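Local coordinates for protein neurotoxin (Clostridium botulinum, PDB 2QN0) that is the zinc protease light chain of botulinum neurotoxin type C1, which cleaves SNARE proteins and so probably blocks neurotransmitter release, at residues 106-115 with 228-239; 154-162 with 188-196. One frame throughout, in Å; residues are numbered along the deposited sequence.

Interaction 1: residues 106-115 with 228-239; sequences LIYRLSTDIP and MHELNHAMHNLY. With ZN (zinc ion), chain B.
Leu106 and Leu110, one helical turn apart, enter the zinc-binding helix of this HExxH metalloprotease as knobs into holes, Leu106 among Met228, Leu231, Asn232 and Met235, Leu110 among Leu231, Ala234, Met235 and Leu238. The two short helical segments run at 45°, their axes 10.3 Å apart at closest approach. With CG swung opposite the backbone N (chi1 175°), Leu106 divides its methyls: CD2 meets Leu231 CD1 and Met228 CE, while CD1 presses on Met235 CG at 3.3 Å, tighter than usual carbon contact. Met235, bent at both chi2 and chi3, lays SD against Leu110 CG (3.7 Å) and carries CE to Arg109 CD; the guanidinium beyond is paired with Glu105 and Glu353. Leu238 closes the far end, its CD2 against the carbonyls of Arg109 and Asp113 and its CD1 on the ring of Pro115. The opposite face of the same helix presents His229 NE2 and His233 NE2 to zinc, which Glu269 and a water also bind; Glu230 OE2 accepts a hydrogen bond from that water. Just past the helix end, Tyr239 OH donates to the anti lone pair of Asp113 OD2 at 2.5 Å, the carboxylate standing nearly perpendicular to the ring (88°).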
ATOM      1  N   LEU A 106       5.669   7.823   7.654  1.00 14.88           N
ATOM      2  CA  LEU A 106       5.162   7.105   6.486  1.00 14.42           C
ATOM      3  C   LEU A 106       3.776   7.638   6.128  1.00 14.34           C
ATOM      4  O   LEU A 106       3.497   7.967   4.971  1.00 14.75           O
ATOM      5  CB  LEU A 106       5.080   5.605   6.791  1.00 12.07           C
ATOM      6  CG  LEU A 106       4.456   4.691   5.733  1.00 14.03           C
ATOM      7  CD1 LEU A 106       5.295   4.724   4.452  1.00 15.11           C
ATOM      8  CD2 LEU A 106       4.372   3.275   6.281  1.00 13.46           C
ATOM      9  N   ILE A 107       2.907   7.733   7.129  1.00 13.49           N
ATOM     10  CA  ILE A 107       1.553   8.233   6.907  1.00 13.60           C
ATOM     11  C   ILE A 107       1.571   9.698   6.472  1.00 13.90           C
ATOM     12  O   ILE A 107       0.828  10.104   5.576  1.00 14.57           O
ATOM     13  CB  ILE A 107       0.697   8.082   8.187  1.00 15.32           C
ATOM     14  CG1 ILE A 107       0.537   6.595   8.519  1.00 15.34           C
ATOM     15  CG2 ILE A 107      -0.673   8.727   7.987  1.00 17.39           C
ATOM     16  CD1 ILE A 107      -0.107   6.315   9.873  1.00 15.66           C
ATOM     17  N   TYR A 108       2.426  10.492   7.106  1.00 14.82           N
ATOM     18  CA  TYR A 108       2.528  11.905   6.768  1.00 15.53           C
ATOM     19  C   TYR A 108       2.884  12.083   5.294  1.00 15.31           C
ATOM     20  O   TYR A 108       2.236  12.840   4.569  1.00 14.82           O
ATOM     21  CB  TYR A 108       3.596  12.581   7.628  1.00 18.35           C
ATOM     22  CG  TYR A 108       3.860  14.015   7.230  1.00 23.48           C
ATOM     23  CD1 TYR A 108       2.967  15.031   7.568  1.00 26.16           C
ATOM     24  CD2 TYR A 108       4.977  14.348   6.463  1.00 27.89           C
ATOM     25  CE1 TYR A 108       3.180  16.347   7.150  1.00 28.16           C
ATOM     26  CE2 TYR A 108       5.197  15.657   6.039  1.00 30.70           C
ATOM     27  CZ  TYR A 108       4.294  16.649   6.386  1.00 30.99           C
ATOM     28  OH  TYR A 108       4.504  17.941   5.959  1.00 34.80           O
ATOM     29  N   ARG A 109       3.918  11.383   4.845  1.00 14.60           N
ATOM     30  CA  ARG A 109       4.340  11.507   3.455  1.00 14.60           C
ATOM     31  C   ARG A 109       3.268  11.062   2.469  1.00 15.04           C
ATOM     32  O   ARG A 109       2.953  11.779   1.521  1.00 13.38           O
ATOM     33  CB  ARG A 109       5.634  10.723   3.225  1.00 16.00           C
ATOM     34  CG  ARG A 109       6.784  11.236   4.079  1.00 18.60           C
ATOM     35  CD  ARG A 109       8.111  10.612   3.695  1.00 25.93           C
ATOM     36  NE  ARG A 109       9.150  10.979   4.653  1.00 28.96           N
ATOM     37  CZ  ARG A 109      10.447  10.753   4.482  1.00 29.74           C
ATOM     38  NH1 ARG A 109      10.883  10.159   3.380  1.00 30.97           N
ATOM     39  NH2 ARG A 109      11.309  11.110   5.426  1.00 31.54           N
ATOM     40  N   LEU A 110       2.703   9.882   2.689  1.00 14.13           N
ATOM     41  CA  LEU A 110       1.669   9.376   1.792  1.00 14.75           C
ATOM     42  C   LEU A 110       0.401  10.230   1.767  1.00 14.08           C
ATOM     43  O   LEU A 110      -0.286  10.295   0.749  1.00 14.78           O
ATOM     44  CB  LEU A 110       1.296   7.942   2.172  1.00 12.83           C
ATOM     45  CG  LEU A 110       2.332   6.867   1.831  1.00 13.24           C
ATOM     46  CD1 LEU A 110       1.867   5.519   2.368  1.00 12.70           C
ATOM     47  CD2 LEU A 110       2.517   6.801   0.318  1.00 13.33           C
ATOM     48  N   SER A 111       0.093  10.885   2.880  1.00 14.97           N
ATOM     49  CA  SER A 111      -1.118  11.692   2.958  1.00 14.81           C
ATOM     50  C   SER A 111      -0.909  13.161   2.642  1.00 16.28           C
ATOM     51  O   SER A 111      -1.880  13.910   2.551  1.00 15.55           O
ATOM     52  CB  SER A 111      -1.742  11.569   4.354  1.00 14.76           C
ATOM     53  OG  SER A 111      -0.932  12.198   5.331  1.00 15.39           O
ATOM     54  N   THR A 112       0.345  13.571   2.460  1.00 15.58           N
ATOM     55  CA  THR A 112       0.653  14.971   2.176  1.00 15.74           C
ATOM     56  C   THR A 112       1.261  15.222   0.799  1.00 16.32           C
ATOM     57  O   THR A 112       0.796  16.095   0.068  1.00 15.98           O
ATOM     58  CB  THR A 112       1.609  15.541   3.241  1.00 17.48           C
ATOM     59  OG1 THR A 112       1.029  15.366   4.540  1.00 22.50           O
ATOM     60  CG2 THR A 112       1.854  17.023   2.998  1.00 21.06           C
ATOM     61  N   ASP A 113       2.309  14.483   0.443  1.00 14.92           N
ATOM     62  CA  ASP A 113       2.926  14.682  -0.866  1.00 16.12           C
ATOM     63  C   ASP A 113       2.032  14.110  -1.952  1.00 16.79           C
ATOM     64  O   ASP A 113       1.323  13.131  -1.731  1.00 18.46           O
ATOM     65  CB  ASP A 113       4.319  14.046  -0.923  1.00 16.37           C
ATOM     66  CG  ASP A 113       5.352  14.855  -0.158  1.00 20.69           C
ATOM     67  OD1 ASP A 113       5.203  16.093  -0.098  1.00 22.70           O
ATOM     68  OD2 ASP A 113       6.317  14.268   0.369  1.00 22.90           O
ATOM     69  N   ILE A 114       2.065  14.724  -3.129  1.00 16.72           N
ATOM     70  CA  ILE A 114       1.216  14.285  -4.224  1.00 16.02           C
ATOM     71  C   ILE A 114       1.972  13.884  -5.487  1.00 16.54           C
ATOM     72  O   ILE A 114       3.136  14.238  -5.673  1.00 17.57           O
ATOM     73  CB  ILE A 114       0.233  15.404  -4.631  1.00 17.53           C
ATOM     74  CG1 ILE A 114       1.014  16.584  -5.219  1.00 16.87           C
ATOM     75  CG2 ILE A 114      -0.558  15.878  -3.413  1.00 16.75           C
ATOM     76  CD1 ILE A 114       0.151  17.573  -5.990  1.00 21.24           C
ATOM     77  N   PRO A 115       1.314  13.114  -6.365  1.00 16.17           N
ATOM     78  CA  PRO A 115       1.952  12.697  -7.615  1.00 15.36           C
ATOM     79  C   PRO A 115       2.155  13.968  -8.427  1.00 16.46           C
ATOM     80  O   PRO A 115       1.362  14.906  -8.311  1.00 15.26           O
ATOM     81  CB  PRO A 115       0.892  11.814  -8.266  1.00 16.42           C
ATOM     82  CG  PRO A 115       0.172  11.226  -7.097  1.00 17.52           C
ATOM     83  CD  PRO A 115       0.034  12.412  -6.169  1.00 17.19           C
ATOM     84  N   MET A 228       1.661  -2.145   6.135  1.00 11.79           N
ATOM     85  CA  MET A 228       2.815  -1.272   5.920  1.00 13.04           C
ATOM     86  C   MET A 228       3.635  -1.732   4.720  1.00 12.26           C
ATOM     87  O   MET A 228       4.215  -0.911   4.013  1.00 12.60           O
ATOM     88  CB  MET A 228       3.692  -1.214   7.170  1.00 12.81           C
ATOM     89  CG  MET A 228       3.066  -0.393   8.300  1.00 14.57           C
ATOM     90  SD  MET A 228       4.071  -0.319   9.785  1.00 14.65           S
ATOM     91  CE  MET A 228       5.122   1.085   9.420  1.00 14.45           C
ATOM     92  N   HIS A 229       3.681  -3.041   4.491  1.00 12.57           N
ATOM     93  CA  HIS A 229       4.410  -3.570   3.341  1.00 11.84           C
ATOM     94  C   HIS A 229       3.815  -2.962   2.069  1.00 13.14           C
ATOM     95  O   HIS A 229       4.551  -2.496   1.193  1.00 12.76           O
ATOM     96  CB  HIS A 229       4.300  -5.098   3.290  1.00 11.92           C
ATOM     97  CG  HIS A 229       4.867  -5.703   2.043  1.00 13.08           C
ATOM     98  ND1 HIS A 229       6.086  -6.347   2.015  1.00 13.23           N
ATOM     99  CD2 HIS A 229       4.385  -5.755   0.779  1.00 14.32           C
ATOM    100  CE1 HIS A 229       6.328  -6.773   0.789  1.00 14.36           C
ATOM    101  NE2 HIS A 229       5.312  -6.427   0.019  1.00 13.00           N
ATOM    102  N   GLU A 230       2.486  -2.954   1.962  1.00 12.02           N
ATOM    103  CA  GLU A 230       1.845  -2.378   0.784  1.00 11.65           C
ATOM    104  C   GLU A 230       2.037  -0.862   0.751  1.00 11.70           C
ATOM    105  O   GLU A 230       2.150  -0.270  -0.324  1.00 12.38           O
ATOM    106  CB  GLU A 230       0.343  -2.712   0.745  1.00 13.20           C
ATOM    107  CG  GLU A 230       0.011  -4.205   0.588  1.00 13.62           C
ATOM    108  CD  GLU A 230       0.753  -4.880  -0.563  1.00 15.33           C
ATOM    109  OE1 GLU A 230       0.824  -4.302  -1.671  1.00 13.94           O
ATOM    110  OE2 GLU A 230       1.253  -6.005  -0.359  1.00 14.92           O
ATOM    111  N   LEU A 231       2.074  -0.225   1.919  1.00 11.47           N
ATOM    112  CA  LEU A 231       2.284   1.223   1.957  1.00 11.32           C
ATOM    113  C   LEU A 231       3.669   1.548   1.385  1.00 12.57           C
ATOM    114  O   LEU A 231       3.899   2.646   0.879  1.00 12.58           O
ATOM    115  CB  LEU A 231       2.156   1.762   3.390  1.00 12.49           C
ATOM    116  CG  LEU A 231       0.745   1.683   4.002  1.00 11.17           C
ATOM    117  CD1 LEU A 231       0.769   2.269   5.416  1.00 13.56           C
ATOM    118  CD2 LEU A 231      -0.252   2.451   3.131  1.00 12.65           C
ATOM    119  N   ASN A 232       4.594   0.594   1.468  1.00 12.73           N
ATOM    120  CA  ASN A 232       5.927   0.817   0.908  1.00 12.27           C
ATOM    121  C   ASN A 232       5.828   0.861  -0.612  1.00 11.35           C
ATOM    122  O   ASN A 232       6.504   1.662  -1.259  1.00 13.12           O
ATOM    123  CB  ASN A 232       6.900  -0.277   1.350  1.00 11.49           C
ATOM    124  CG  ASN A 232       7.229  -0.186   2.826  1.00 14.05           C
ATOM    125  OD1 ASN A 232       7.056   0.867   3.443  1.00 14.25           O
ATOM    126  ND2 ASN A 232       7.718  -1.280   3.399  1.00 13.12           N
ATOM    127  N   HIS A 233       5.008  -0.012  -1.193  1.00 11.05           N
ATOM    128  CA  HIS A 233       4.827   0.014  -2.641  1.00 12.14           C
ATOM    129  C   HIS A 233       4.228   1.373  -3.002  1.00 13.98           C
ATOM    130  O   HIS A 233       4.609   1.986  -4.000  1.00 12.85           O
ATOM    131  CB  HIS A 233       3.881  -1.095  -3.105  1.00 12.09           C
ATOM    132  CG  HIS A 233       4.489  -2.461  -3.068  1.00 13.78           C
ATOM    133  ND1 HIS A 233       5.678  -2.763  -3.701  1.00 14.14           N
ATOM    134  CD2 HIS A 233       4.063  -3.612  -2.498  1.00 13.69           C
ATOM    135  CE1 HIS A 233       5.955  -4.042  -3.526  1.00 15.18           C
ATOM    136  NE2 HIS A 233       4.990  -4.580  -2.799  1.00 15.11           N
ATOM    137  N   ALA A 234       3.291   1.843  -2.178  1.00 13.54           N
ATOM    138  CA  ALA A 234       2.647   3.137  -2.419  1.00 12.24           C
ATOM    139  C   ALA A 234       3.661   4.271  -2.345  1.00 12.67           C
ATOM    140  O   ALA A 234       3.557   5.254  -3.084  1.00 12.73           O
ATOM    141  CB  ALA A 234       1.516   3.370  -1.406  1.00 12.62           C
ATOM    142  N   MET A 235       4.635   4.146  -1.446  1.00 12.56           N
ATOM    143  CA  MET A 235       5.675   5.165  -1.326  1.00 14.49           C
ATOM    144  C   MET A 235       6.489   5.212  -2.617  1.00 14.60           C
ATOM    145  O   MET A 235       6.761   6.286  -3.159  1.00 13.79           O
ATOM    146  CB  MET A 235       6.598   4.850  -0.145  1.00 15.34           C
ATOM    147  CG  MET A 235       6.011   5.190   1.213  1.00 17.30           C
ATOM    148  SD  MET A 235       6.044   6.972   1.549  1.00 20.34           S
ATOM    149  CE  MET A 235       7.619   7.127   2.375  1.00 19.60           C
ATOM    150  N   HIS A 236       6.878   4.042  -3.115  1.00 15.07           N
ATOM    151  CA  HIS A 236       7.654   3.979  -4.348  1.00 14.14           C
ATOM    152  C   HIS A 236       6.849   4.587  -5.494  1.00 16.09           C
ATOM    153  O   HIS A 236       7.393   5.322  -6.323  1.00 14.77           O
ATOM    154  CB  HIS A 236       8.005   2.528  -4.677  1.00 14.78           C
ATOM    155  CG  HIS A 236       8.727   1.815  -3.577  1.00 16.23           C
ATOM    156  ND1 HIS A 236       8.763   0.441  -3.482  1.00 17.57           N
ATOM    157  CD2 HIS A 236       9.442   2.285  -2.527  1.00 16.16           C
ATOM    158  CE1 HIS A 236       9.468   0.095  -2.419  1.00 16.06           C
ATOM    159  NE2 HIS A 236       9.892   1.194  -1.823  1.00 16.46           N
ATOM    160  N   ASN A 237       5.551   4.287  -5.529  1.00 13.27           N
ATOM    161  CA  ASN A 237       4.665   4.796  -6.578  1.00 13.68           C
ATOM    162  C   ASN A 237       4.458   6.306  -6.498  1.00 14.33           C
ATOM    163  O   ASN A 237       4.404   6.986  -7.519  1.00 15.55           O
ATOM    164  CB  ASN A 237       3.287   4.123  -6.510  1.00 14.63           C
ATOM    165  CG  ASN A 237       3.332   2.648  -6.849  1.00 17.40           C
ATOM    166  OD1 ASN A 237       4.211   2.192  -7.575  1.00 14.89           O
ATOM    167  ND2 ASN A 237       2.362   1.894  -6.337  1.00 15.29           N
ATOM    168  N   LEU A 238       4.315   6.818  -5.283  1.00 14.10           N
ATOM    169  CA  LEU A 238       4.103   8.244  -5.081  1.00 14.19           C
ATOM    170  C   LEU A 238       5.323   9.063  -5.492  1.00 14.34           C
ATOM    171  O   LEU A 238       5.191  10.123  -6.102  1.00 13.78           O
ATOM    172  CB  LEU A 238       3.780   8.520  -3.612  1.00 13.73           C
ATOM    173  CG  LEU A 238       3.632   9.992  -3.214  1.00 15.17           C
ATOM    174  CD1 LEU A 238       2.573  10.666  -4.093  1.00 14.88           C
ATOM    175  CD2 LEU A 238       3.257  10.082  -1.736  1.00 15.63           C
ATOM    176  N   TYR A 239       6.510   8.568  -5.153  1.00 13.09           N
ATOM    177  CA  TYR A 239       7.745   9.277  -5.473  1.00 14.25           C
ATOM    178  C   TYR A 239       8.324   8.935  -6.844  1.00 15.42           C
ATOM    179  O   TYR A 239       9.413   9.392  -7.204  1.00 14.98           O
ATOM    180  CB  TYR A 239       8.764   9.043  -4.362  1.00 15.71           C
ATOM    181  CG  TYR A 239       8.387   9.781  -3.097  1.00 16.34           C
ATOM    182  CD1 TYR A 239       8.704  11.130  -2.936  1.00 18.64           C
ATOM    183  CD2 TYR A 239       7.648   9.152  -2.094  1.00 16.83           C
ATOM    184  CE1 TYR A 239       8.291  11.839  -1.808  1.00 17.59           C
ATOM    185  CE2 TYR A 239       7.230   9.851  -0.964  1.00 18.05           C
ATOM    186  CZ  TYR A 239       7.554  11.190  -0.828  1.00 21.02           C
ATOM    187  OH  TYR A 239       7.134  11.881   0.285  1.00 22.85           O
TER
HETATM  188 ZN    ZN B 431       4.777  -6.489  -2.009  1.00 16.27          ZN
HETATM  189  O   HOH W   1       2.785  -7.077  -2.133  1.00 15.79           O

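Interaction 2: residues 154-162 with 188-196; sequences PSVIITGPR and ALSIISISP
Val156 to Thr159 pair in register with Ser190 to Ser193 as neighbouring parallel strands of the protease's mixed sheet. The ladder consists of five backbone hydrogen bonds, in which Ser190 N, Ile192 N and Ile194 N donate to Ser155 O, Ile157 O and Thr159 O, and Ile157 N and Thr159 N donate to Ser190 O and Ile192 O. The shortest, Thr159 N to Ile192 O at 2.7 Å, is nearly linear at 173°. Val156, Ile158 and Ile192 occupy one face of the sheet, where Val156 CG1 meets Ile192 CD1 at 4.0 Å; Ile192 also touches Glu230 and Leu231 of the zinc-binding helix. Just past the second strand, the side chain of Ile194 lies alongside that of Ile158 and points the same way, CG2 to CG2. Ile157, Thr159, Ile191 and Ser193 occupy the other face, with Thr159 CG2 against Ile191 CG2 (3.8 Å). At the ends, Leu189 CD1 rests on the Pro154 ring, and Pro161 CG packs tightly on Ser195 CB at 3.3 Å. Polar side chains and waters add further links. One water bridges Ser155 O and Ala188 O. Thr159 OG1, held between its backbone N and carbonyl carbon (chi1 74°), lies 2.9 Å from Ser193 OG and donates to Gly160 O on an in-plane lone pair. The extended Arg162 runs back past Ser193, and its NH2 donates to a second water 2.6 Å away, which is also hydrogen-bonded to Ser193 OG.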
ATOM      1  N   PRO A 154      -7.012  11.588  -4.663  1.00 16.15           N
ATOM      2  CA  PRO A 154      -6.421  10.809  -3.575  1.00 15.70           C
ATOM      3  C   PRO A 154      -4.997  10.445  -3.993  1.00 17.03           C
ATOM      4  O   PRO A 154      -4.698  10.388  -5.187  1.00 16.29           O
ATOM      5  CB  PRO A 154      -7.299   9.552  -3.519  1.00 15.94           C
ATOM      6  CG  PRO A 154      -8.583   9.963  -4.189  1.00 15.92           C
ATOM      7  CD  PRO A 154      -8.108  10.849  -5.311  1.00 16.07           C
ATOM      8  N   SER A 155      -4.117  10.216  -3.026  1.00 16.06           N
ATOM      9  CA  SER A 155      -2.762   9.789  -3.353  1.00 15.62           C
ATOM     10  C   SER A 155      -2.754   8.273  -3.192  1.00 16.25           C
ATOM     11  O   SER A 155      -2.055   7.554  -3.908  1.00 14.30           O
ATOM     12  CB  SER A 155      -1.737  10.418  -2.411  1.00 14.64           C
ATOM     13  OG  SER A 155      -1.528  11.779  -2.744  1.00 14.66           O
ATOM     14  N   VAL A 156      -3.558   7.802  -2.244  1.00 14.93           N
ATOM     15  CA  VAL A 156      -3.679   6.378  -1.965  1.00 14.21           C
ATOM     16  C   VAL A 156      -5.123   6.025  -1.628  1.00 15.62           C
ATOM     17  O   VAL A 156      -5.769   6.710  -0.836  1.00 15.39           O
ATOM     18  CB  VAL A 156      -2.810   5.954  -0.757  1.00 15.50           C
ATOM     19  CG1 VAL A 156      -2.999   4.459  -0.482  1.00 17.00           C
ATOM     20  CG2 VAL A 156      -1.342   6.270  -1.016  1.00 16.57           C
ATOM     21  N   ILE A 157      -5.631   4.970  -2.252  1.00 14.77           N
ATOM     22  CA  ILE A 157      -6.975   4.491  -1.949  1.00 15.11           C
ATOM     23  C   ILE A 157      -6.827   3.048  -1.485  1.00 15.23           C
ATOM     24  O   ILE A 157      -6.314   2.202  -2.218  1.00 17.16           O
ATOM     25  CB  ILE A 157      -7.907   4.488  -3.177  1.00 15.52           C
ATOM     26  CG1 ILE A 157      -8.103   5.908  -3.704  1.00 14.29           C
ATOM     27  CG2 ILE A 157      -9.264   3.882  -2.789  1.00 17.49           C
ATOM     28  CD1 ILE A 157      -8.995   5.977  -4.934  1.00 16.69           C
ATOM     29  N   ILE A 158      -7.245   2.774  -0.255  1.00 14.21           N
ATOM     30  CA  ILE A 158      -7.183   1.416   0.264  1.00 15.33           C
ATOM     31  C   ILE A 158      -8.552   0.787   0.034  1.00 16.13           C
ATOM     32  O   ILE A 158      -9.575   1.386   0.363  1.00 17.12           O
ATOM     33  CB  ILE A 158      -6.874   1.411   1.771  1.00 16.34           C
ATOM     34  CG1 ILE A 158      -5.468   1.974   2.000  1.00 18.67           C
ATOM     35  CG2 ILE A 158      -7.007  -0.005   2.329  1.00 16.75           C
ATOM     36  CD1 ILE A 158      -5.130   2.199   3.436  1.00 22.56           C
ATOM     37  N   THR A 159      -8.573  -0.404  -0.557  1.00 15.86           N
ATOM     38  CA  THR A 159      -9.831  -1.104  -0.807  1.00 17.00           C
ATOM     39  C   THR A 159      -9.737  -2.494  -0.211  1.00 16.50           C
ATOM     40  O   THR A 159      -8.679  -2.907   0.274  1.00 15.45           O
ATOM     41  CB  THR A 159     -10.120  -1.302  -2.315  1.00 18.68           C
ATOM     42  OG1 THR A 159      -9.267  -2.333  -2.835  1.00 19.31           O
ATOM     43  CG2 THR A 159      -9.881  -0.019  -3.087  1.00 19.32           C
ATOM     44  N   GLY A 160     -10.855  -3.210  -0.247  1.00 16.21           N
ATOM     45  CA  GLY A 160     -10.872  -4.569   0.243  1.00 15.72           C
ATOM     46  C   GLY A 160     -10.141  -5.417  -0.784  1.00 16.96           C
ATOM     47  O   GLY A 160      -9.767  -4.914  -1.848  1.00 16.96           O
ATOM     48  N   PRO A 161      -9.947  -6.711  -0.511  1.00 17.01           N
ATOM     49  CA  PRO A 161      -9.248  -7.635  -1.410  1.00 18.38           C
ATOM     50  C   PRO A 161      -9.861  -7.813  -2.790  1.00 18.29           C
ATOM     51  O   PRO A 161     -11.039  -7.522  -3.019  1.00 17.92           O
ATOM     52  CB  PRO A 161      -9.268  -8.958  -0.641  1.00 18.24           C
ATOM     53  CG  PRO A 161      -9.426  -8.547   0.781  1.00 19.33           C
ATOM     54  CD  PRO A 161     -10.405  -7.413   0.697  1.00 17.48           C
ATOM     55  N   ARG A 162      -9.038  -8.301  -3.709  1.00 16.94           N
ATOM     56  CA  ARG A 162      -9.491  -8.594  -5.057  1.00 19.05           C
ATOM     57  C   ARG A 162      -9.967 -10.043  -4.967  1.00 19.70           C
ATOM     58  O   ARG A 162     -10.403 -10.480  -3.899  1.00 20.80           O
ATOM     59  CB  ARG A 162      -8.340  -8.470  -6.056  1.00 17.97           C
ATOM     60  CG  ARG A 162      -7.727  -7.069  -6.135  1.00 19.58           C
ATOM     61  CD  ARG A 162      -6.910  -6.928  -7.410  1.00 21.47           C
ATOM     62  NE  ARG A 162      -6.203  -5.652  -7.517  1.00 23.86           N
ATOM     63  CZ  ARG A 162      -5.612  -5.229  -8.632  1.00 24.32           C
ATOM     64  NH1 ARG A 162      -5.649  -5.979  -9.727  1.00 26.24           N
ATOM     65  NH2 ARG A 162      -4.980  -4.066  -8.657  1.00 24.16           N
ATOM     66  N   ALA A 188       2.117   8.396  -9.158  1.00 14.35           N
ATOM     67  CA  ALA A 188       0.723   8.303  -9.576  1.00 13.56           C
ATOM     68  C   ALA A 188      -0.115   7.761  -8.430  1.00 14.34           C
ATOM     69  O   ALA A 188       0.420   7.235  -7.460  1.00 13.87           O
ATOM     70  CB  ALA A 188       0.597   7.380 -10.783  1.00 16.24           C
ATOM     71  N   LEU A 189      -1.429   7.893  -8.552  1.00 13.86           N
ATOM     72  CA  LEU A 189      -2.342   7.395  -7.528  1.00 14.76           C
ATOM     73  C   LEU A 189      -2.182   5.881  -7.399  1.00 14.36           C
ATOM     74  O   LEU A 189      -2.069   5.176  -8.404  1.00 14.03           O
ATOM     75  CB  LEU A 189      -3.789   7.735  -7.916  1.00 14.01           C
ATOM     76  CG  LEU A 189      -4.925   7.204  -7.040  1.00 17.10           C
ATOM     77  CD1 LEU A 189      -6.142   8.104  -7.198  1.00 17.56           C
ATOM     78  CD2 LEU A 189      -5.256   5.761  -7.425  1.00 18.11           C
ATOM     79  N   SER A 190      -2.173   5.389  -6.162  1.00 13.73           N
ATOM     80  CA  SER A 190      -2.052   3.956  -5.906  1.00 14.48           C
ATOM     81  C   SER A 190      -3.331   3.421  -5.275  1.00 15.04           C
ATOM     82  O   SER A 190      -3.969   4.107  -4.485  1.00 14.17           O
ATOM     83  CB  SER A 190      -0.909   3.657  -4.924  1.00 14.67           C
ATOM     84  OG  SER A 190       0.372   3.894  -5.480  1.00 16.72           O
ATOM     85  N   ILE A 191      -3.700   2.200  -5.639  1.00 14.33           N
ATOM     86  CA  ILE A 191      -4.850   1.546  -5.028  1.00 14.73           C
ATOM     87  C   ILE A 191      -4.282   0.300  -4.367  1.00 14.25           C
ATOM     88  O   ILE A 191      -3.605  -0.503  -5.014  1.00 14.84           O
ATOM     89  CB  ILE A 191      -5.928   1.133  -6.056  1.00 15.01           C
ATOM     90  CG1 ILE A 191      -6.647   2.382  -6.579  1.00 17.81           C
ATOM     91  CG2 ILE A 191      -6.929   0.172  -5.399  1.00 17.51           C
ATOM     92  CD1 ILE A 191      -7.787   2.092  -7.547  1.00 18.97           C
ATOM     93  N   ILE A 192      -4.525   0.170  -3.069  1.00 14.12           N
ATOM     94  CA  ILE A 192      -4.059  -0.973  -2.296  1.00 13.22           C
ATOM     95  C   ILE A 192      -5.274  -1.833  -1.957  1.00 15.06           C
ATOM     96  O   ILE A 192      -6.186  -1.363  -1.281  1.00 17.45           O
ATOM     97  CB  ILE A 192      -3.403  -0.519  -0.967  1.00 14.00           C
ATOM     98  CG1 ILE A 192      -2.123   0.277  -1.252  1.00 13.91           C
ATOM     99  CG2 ILE A 192      -3.099  -1.736  -0.089  1.00 14.88           C
ATOM    100  CD1 ILE A 192      -1.461   0.850   0.002  1.00 13.18           C
ATOM    101  N   SER A 193      -5.291  -3.075  -2.435  1.00 14.04           N
ATOM    102  CA  SER A 193      -6.403  -3.997  -2.166  1.00 15.32           C
ATOM    103  C   SER A 193      -5.880  -4.992  -1.139  1.00 17.06           C
ATOM    104  O   SER A 193      -4.915  -5.722  -1.394  1.00 15.51           O
ATOM    105  CB  SER A 193      -6.825  -4.697  -3.455  1.00 15.79           C
ATOM    106  OG  SER A 193      -7.227  -3.733  -4.413  1.00 18.78           O
ATOM    107  N   ILE A 194      -6.540  -5.048   0.014  1.00 15.50           N
ATOM    108  CA  ILE A 194      -6.030  -5.870   1.095  1.00 15.56           C
ATOM    109  C   ILE A 194      -7.033  -6.120   2.221  1.00 16.61           C
ATOM    110  O   ILE A 194      -8.051  -5.437   2.327  1.00 17.75           O
ATOM    111  CB  ILE A 194      -4.827  -5.115   1.706  1.00 16.36           C
ATOM    112  CG1 ILE A 194      -4.123  -5.932   2.784  1.00 17.36           C
ATOM    113  CG2 ILE A 194      -5.328  -3.792   2.298  1.00 16.30           C
ATOM    114  CD1 ILE A 194      -2.899  -5.221   3.348  1.00 17.49           C
ATOM    115  N   SER A 195      -6.725  -7.116   3.045  1.00 15.93           N
ATOM    116  CA  SER A 195      -7.504  -7.421   4.242  1.00 17.85           C
ATOM    117  C   SER A 195      -6.466  -7.926   5.235  1.00 17.98           C
ATOM    118  O   SER A 195      -6.181  -9.120   5.297  1.00 18.29           O
ATOM    119  CB  SER A 195      -8.554  -8.499   4.007  1.00 20.66           C
ATOM    120  OG  SER A 195      -9.299  -8.667   5.206  1.00 20.37           O
ATOM    121  N   PRO A 196      -5.881  -7.011   6.021  1.00 18.96           N
ATOM    122  CA  PRO A 196      -4.857  -7.343   7.014  1.00 18.56           C
ATOM    123  C   PRO A 196      -5.201  -8.403   8.054  1.00 20.45           C
ATOM    124  O   PRO A 196      -4.293  -9.042   8.583  1.00 19.72           O
ATOM    125  CB  PRO A 196      -4.542  -5.992   7.654  1.00 18.90           C
ATOM    126  CG  PRO A 196      -4.823  -5.016   6.554  1.00 19.39           C
ATOM    127  CD  PRO A 196      -6.109  -5.556   5.975  1.00 20.27           C
TER
HETATM  128  O   HOH W   2       0.923   5.978  -4.108  1.00 24.62           O
HETATM  129  O   HOH W   3       0.357   8.216  -4.919  1.00 29.00           O
HETATM  130  O   HOH W   4      -5.213  -3.206  -6.174  1.00 28.17           O

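In the fold
How a metalloprotease sets its zinc-binding helix against a sheet is seen from the relation of the two contacts, whose centres lie about 11 Å apart near the centre of the molecule. Interaction 2 is nested within the loop closed by interaction 1: helix 101-112 comes first, then strands 156-159 and 190-193, and finally helix 223-238. That last helix belongs to both settings, packing on helix 101-112 and touching strand 190-193. Asn237 ties them directly, ND2 lying 2.9 Å from Ser190 OG and its carbonyl O 3.1 Å from Ala188 N, both probable hydrogen bonds. The zinc-bearing helix is thus flanked by a helix and the central sheet.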